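Local coordinates for extracellular solute-binding protein, family 1 (Bifidobacterium longum subsp. infantis ATCC 15697, PDB 3QUF) that probably binds a solute outside the cell and hands it to an ABC transporter for uptake, as other family 1 solute-binding proteins do, at residues Ser36-Asn41 with Pro299-Ala304; Ala68-Thr73 with Ile86-Met91. One frame throughout, in Å; residues are numbered along the deposited sequence.

How the contacts relate
Contacts 1 and 2 lie side by side on one mixed sheet, their centres about 9 Å apart. Contact 1 joins the loop between strand 30-36 and helix 40-53 to segment 299-304 of strand 295-305, some 258 residues further along the chain. Contact 2, nested inside that long loop, sets helix 67-79 against strand 86-89. This last strand runs parallel to 30-36 and antiparallel to 295-305, with G302 N 2.9 Å from L89 O, a probable hydrogen bond. Early and late parts of the sequence thus build one lobe together, consistent with the two-lobed fold of solute-binding proteins.

Contact 1: Ser36-Asn41 with Pro299-Ala304; sequences SYFKDN and PDQGFA
F38 pushes the far end of its ring into the bend at D300-Q301, where CZ lies 3.3 Å from D300 O, a contact made at the ring edge and in its plane. The carboxylate of D300 stands almost upright to that ring, the planes 86° apart, and brings OD2 to 3.5 Å from F38 CE1. Beside it, Q301 CG touches both rings at once, 3.7 Å from F38 CZ and from Y37 CE2, approaching each obliquely. F303 completes the shell, its CZ 3.7 Å from F38 CE2, in a nearly parallel pair slid so far that the rings barely overlap. An inverse gamma turn centred on D300 makes this bend, just before the strand of the mixed sheet resumes at G302. With CG anti to the backbone N (chi1 -172°), D300 extends its carboxylate so that OD1 accepts from Q301 NE2 at 3.1 Å. An alanine here is likely to leave that amide without this acceptor and open a gap beside F38 CE1. Further out, Y37 CD2 lies over one F38 face, S36 OG donates to F38 O at 2.8 Å, F333 meets the F38 ring edge-to-face, and I43 of helix 40-53 touches both F38 and F303.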
# COMPACT_ATOMS: atom_id res chain seq x y z
N SER A 36 6.89 -9.51 16.86
CA SER A 36 5.96 -8.59 16.19
C SER A 36 6.63 -7.38 15.51
O SER A 36 7.44 -6.67 16.11
CB SER A 36 4.97 -8.07 17.22
OG SER A 36 4.07 -7.11 16.66
N TYR A 37 6.30 -7.17 14.25
CA TYR A 37 6.68 -5.95 13.52
C TYR A 37 5.99 -4.73 14.13
O TYR A 37 6.50 -3.61 14.12
CB TYR A 37 6.27 -6.09 12.09
CG TYR A 37 6.41 -4.87 11.24
CD1 TYR A 37 7.63 -4.51 10.72
CD2 TYR A 37 5.33 -4.06 11.02
CE1 TYR A 37 7.74 -3.37 9.92
CE2 TYR A 37 5.42 -2.93 10.23
CZ TYR A 37 6.63 -2.59 9.71
OH TYR A 37 6.72 -1.45 8.93
N PHE A 38 4.80 -4.97 14.65
CA PHE A 38 3.95 -3.90 15.20
C PHE A 38 4.34 -3.61 16.62
O PHE A 38 4.63 -4.50 17.42
CB PHE A 38 2.49 -4.37 15.12
CG PHE A 38 2.02 -4.55 13.73
CD1 PHE A 38 1.72 -3.46 12.94
CD2 PHE A 38 1.98 -5.82 13.12
CE1 PHE A 38 1.32 -3.64 11.63
CE2 PHE A 38 1.59 -5.97 11.82
CZ PHE A 38 1.27 -4.88 11.09
N LYS A 39 4.32 -2.32 16.94
CA LYS A 39 4.59 -1.89 18.28
C LYS A 39 3.40 -2.18 19.22
O LYS A 39 2.28 -2.42 18.77
CB LYS A 39 4.92 -0.41 18.28
CG LYS A 39 6.29 -0.11 17.59
CD LYS A 39 6.78 1.30 17.89
CE LYS A 39 8.32 1.36 17.83
NZ LYS A 39 8.80 0.93 16.48
N ASP A 40 3.66 -2.11 20.52
CA ASP A 40 2.59 -2.34 21.48
C ASP A 40 1.43 -1.37 21.26
O ASP A 40 0.29 -1.75 21.47
CB ASP A 40 3.12 -2.27 22.93
CG ASP A 40 2.02 -2.47 23.96
OD1 ASP A 40 1.57 -3.61 24.17
OD2 ASP A 40 1.63 -1.46 24.55
N ASN A 41 1.71 -0.14 20.83
CA ASN A 41 0.60 0.82 20.65
C ASN A 41 -0.27 0.47 19.46
O ASN A 41 -1.35 1.00 19.35
CB ASN A 41 1.02 2.29 20.60
CG ASN A 41 2.08 2.60 19.56
OD1 ASN A 41 2.17 1.99 18.51
ND2 ASN A 41 2.87 3.65 19.84
N PRO A 299 -1.61 -4.12 1.79
CA PRO A 299 -1.76 -4.74 3.07
C PRO A 299 -0.76 -4.14 4.09
O PRO A 299 0.39 -3.89 3.76
CB PRO A 299 -1.45 -6.22 2.77
CG PRO A 299 -0.37 -6.13 1.73
CD PRO A 299 -0.92 -5.02 0.84
N ASP A 300 -1.22 -3.95 5.31
CA ASP A 300 -0.34 -3.51 6.41
C ASP A 300 0.32 -4.77 7.00
O ASP A 300 -0.02 -5.23 8.10
CB ASP A 300 -1.09 -2.71 7.46
CG ASP A 300 -0.15 -2.10 8.50
OD1 ASP A 300 1.08 -2.01 8.18
OD2 ASP A 300 -0.64 -1.58 9.53
N GLN A 301 1.24 -5.33 6.21
CA GLN A 301 1.93 -6.60 6.48
C GLN A 301 1.00 -7.81 6.62
O GLN A 301 -0.22 -7.71 6.55
CB GLN A 301 2.84 -6.49 7.71
CG GLN A 301 3.39 -5.15 8.01
CD GLN A 301 3.94 -4.42 6.84
OE1 GLN A 301 4.58 -4.98 5.94
NE2 GLN A 301 3.65 -3.11 6.82
N GLY A 302 1.62 -8.97 6.74
CA GLY A 302 0.91 -10.24 6.90
C GLY A 302 1.38 -10.93 8.15
O GLY A 302 2.47 -10.66 8.66
N PHE A 303 0.55 -11.83 8.65
CA PHE A 303 0.88 -12.67 9.80
C PHE A 303 1.12 -14.09 9.36
O PHE A 303 0.38 -14.61 8.54
CB PHE A 303 -0.26 -12.64 10.81
CG PHE A 303 -0.46 -11.30 11.44
CD1 PHE A 303 -1.06 -10.27 10.73
CD2 PHE A 303 0.04 -11.03 12.71
CE1 PHE A 303 -1.17 -8.99 11.31
CE2 PHE A 303 -0.08 -9.77 13.26
CZ PHE A 303 -0.68 -8.76 12.55
N ALA A 304 2.15 -14.71 9.91
CA ALA A 304 2.58 -16.05 9.53
C ALA A 304 2.90 -16.87 10.78
O ALA A 304 3.16 -16.32 11.88
CB ALA A 304 3.82 -15.94 8.63

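Contact 2: Ala68-Thr73 with Ile86-Met91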
# COMPACT_ATOMS: atom_id res chain seq x y z
N ALA A 68 14.14 -2.20 9.62
CA ALA A 68 15.39 -2.84 9.20
C ALA A 68 15.85 -3.82 10.22
O ALA A 68 16.32 -4.94 9.89
CB ALA A 68 16.50 -1.83 8.96
N GLN A 69 15.72 -3.39 11.48
CA GLN A 69 16.15 -4.20 12.56
C GLN A 69 15.19 -5.37 12.63
O GLN A 69 15.63 -6.46 12.96
CB GLN A 69 16.21 -3.41 13.86
CG GLN A 69 16.56 -4.23 15.09
CD GLN A 69 15.34 -4.70 15.90
OE1 GLN A 69 14.18 -4.54 15.50
NE2 GLN A 69 15.61 -5.28 17.06
N TYR A 70 13.91 -5.15 12.35
CA TYR A 70 12.93 -6.25 12.43
C TYR A 70 13.32 -7.38 11.47
O TYR A 70 13.38 -8.56 11.87
CB TYR A 70 11.50 -5.77 12.12
CG TYR A 70 10.51 -6.93 12.25
CD1 TYR A 70 10.14 -7.38 13.48
CD2 TYR A 70 10.02 -7.57 11.14
CE1 TYR A 70 9.29 -8.47 13.62
CE2 TYR A 70 9.13 -8.66 11.25
CZ TYR A 70 8.79 -9.08 12.49
OH TYR A 70 7.95 -10.16 12.66
N ILE A 71 13.55 -7.05 10.22
CA ILE A 71 13.77 -8.11 9.25
C ILE A 71 15.07 -8.87 9.52
O ILE A 71 15.11 -10.10 9.40
CB ILE A 71 13.65 -7.68 7.80
CG1 ILE A 71 14.65 -6.65 7.38
CG2 ILE A 71 12.23 -7.15 7.50
CD1 ILE A 71 14.39 -6.22 5.93
N SER A 72 16.13 -8.19 9.94
CA SER A 72 17.37 -8.93 10.17
C SER A 72 17.28 -9.77 11.45
O SER A 72 17.81 -10.88 11.50
CB SER A 72 18.59 -7.99 10.18
OG SER A 72 18.54 -7.10 11.27
N THR A 73 16.62 -9.24 12.48
CA THR A 73 16.49 -9.96 13.74
C THR A 73 15.53 -11.14 13.57
O THR A 73 15.80 -12.23 14.07
CB THR A 73 16.07 -9.05 14.92
OG1 THR A 73 14.89 -8.35 14.58
CG2 THR A 73 17.18 -8.00 15.21
N ILE A 86 4.87 -17.08 15.84
CA ILE A 86 4.16 -16.15 15.00
C ILE A 86 5.10 -14.99 14.70
O ILE A 86 5.91 -14.58 15.53
CB ILE A 86 2.91 -15.62 15.69
CG1 ILE A 86 1.99 -16.73 16.14
CG2 ILE A 86 2.16 -14.64 14.75
CD1 ILE A 86 1.22 -16.44 17.42
N PHE A 87 5.02 -14.52 13.48
CA PHE A 87 5.84 -13.42 13.02
C PHE A 87 5.16 -12.71 11.83
O PHE A 87 4.11 -13.16 11.34
CB PHE A 87 7.27 -13.88 12.71
CG PHE A 87 7.33 -15.00 11.74
CD1 PHE A 87 7.29 -14.77 10.38
CD2 PHE A 87 7.35 -16.32 12.22
CE1 PHE A 87 7.29 -15.86 9.48
CE2 PHE A 87 7.37 -17.39 11.32
CZ PHE A 87 7.31 -17.14 9.97
N ASN A 88 5.79 -11.65 11.34
CA ASN A 88 5.21 -10.90 10.24
C ASN A 88 5.99 -10.98 8.96
O ASN A 88 7.23 -10.94 8.96
CB ASN A 88 5.08 -9.42 10.65
CG ASN A 88 4.04 -9.19 11.71
OD1 ASN A 88 4.34 -8.79 12.84
ND2 ASN A 88 2.74 -9.47 11.37
N LEU A 89 5.25 -11.10 7.85
CA LEU A 89 5.78 -10.97 6.52
C LEU A 89 5.51 -9.54 6.10
O LEU A 89 4.37 -9.11 5.97
CB LEU A 89 5.09 -11.94 5.57
CG LEU A 89 5.25 -13.43 5.91
CD1 LEU A 89 4.46 -14.27 4.92
CD2 LEU A 89 6.69 -13.87 5.93
N THR A 90 6.59 -8.80 5.95
CA THR A 90 6.50 -7.39 5.61
C THR A 90 6.80 -7.21 4.13
O THR A 90 7.21 -8.15 3.45
CB THR A 90 7.46 -6.56 6.40
OG1 THR A 90 8.82 -6.71 5.93
CG2 THR A 90 7.38 -6.93 7.92
N MSE A 91 6.64 -5.98 3.63
CA MSE A 91 6.94 -5.76 2.21
C MSE A 91 8.42 -5.90 1.90
O MSE A 91 8.81 -6.19 0.74
CB MSE A 91 6.41 -4.38 1.76
CG MSE A 91 4.88 -4.23 1.92
SE MSE A 91 3.81 -5.57 0.95
CE MSE A 91 3.40 -6.85 2.43
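Y70 reaches from helix 67-79 to the backbone of strand 86-89, and its hydroxyl is the point of attachment: N88 N donates to Y70 OH at 2.9 Å with an N-H...O angle of 157°. Nearly half the surface buried here belongs to this tyrosine. A chi1 of -178° swings its ring away from the backbone N and out from the helix towards the strand. One edge of the ring faces N88 O, which lies in the ring plane, 3.7 Å from Y70 CE2. F87 CB and N88 CB also lie near the hydroxyl, at 3.8 Å and 3.6 Å from Y70 OH respectively.

T90 takes the second largest share, just past the end of the strand. Its two branches divide the work. The methyl CG2 rests 4.1 Å from Y70 CE2, while OG1 comes within 3.8 Å of I71 CG2 and is hydrogen-bonded to D92 N, so the hydroxyl has a polar partner beside the isoleucine methyl.

N88 is third. Its side chain crosses the tyrosine at about a right angle, the amide and ring planes 47° apart, and its polar end is engaged elsewhere: OD1 accepts from Y37 N, and ND2 donates to G302 O. Helix 67-79 is the connection of a beta-alpha-beta crossover from strand 57-63 to strand 86-89, which are parallel with 30-36 between them.

Y35 of that middle strand stacks on Y70, and its carbonyl oxygen is hydrogen-bonded to Y70 OH. The buried hydroxyl therefore accepts from one strand and donates to its neighbour, so one tyrosine oxygen meets a backbone N-H of the first and a backbone carbonyl of the second, which is likely to hold the ring in place between helix and sheet.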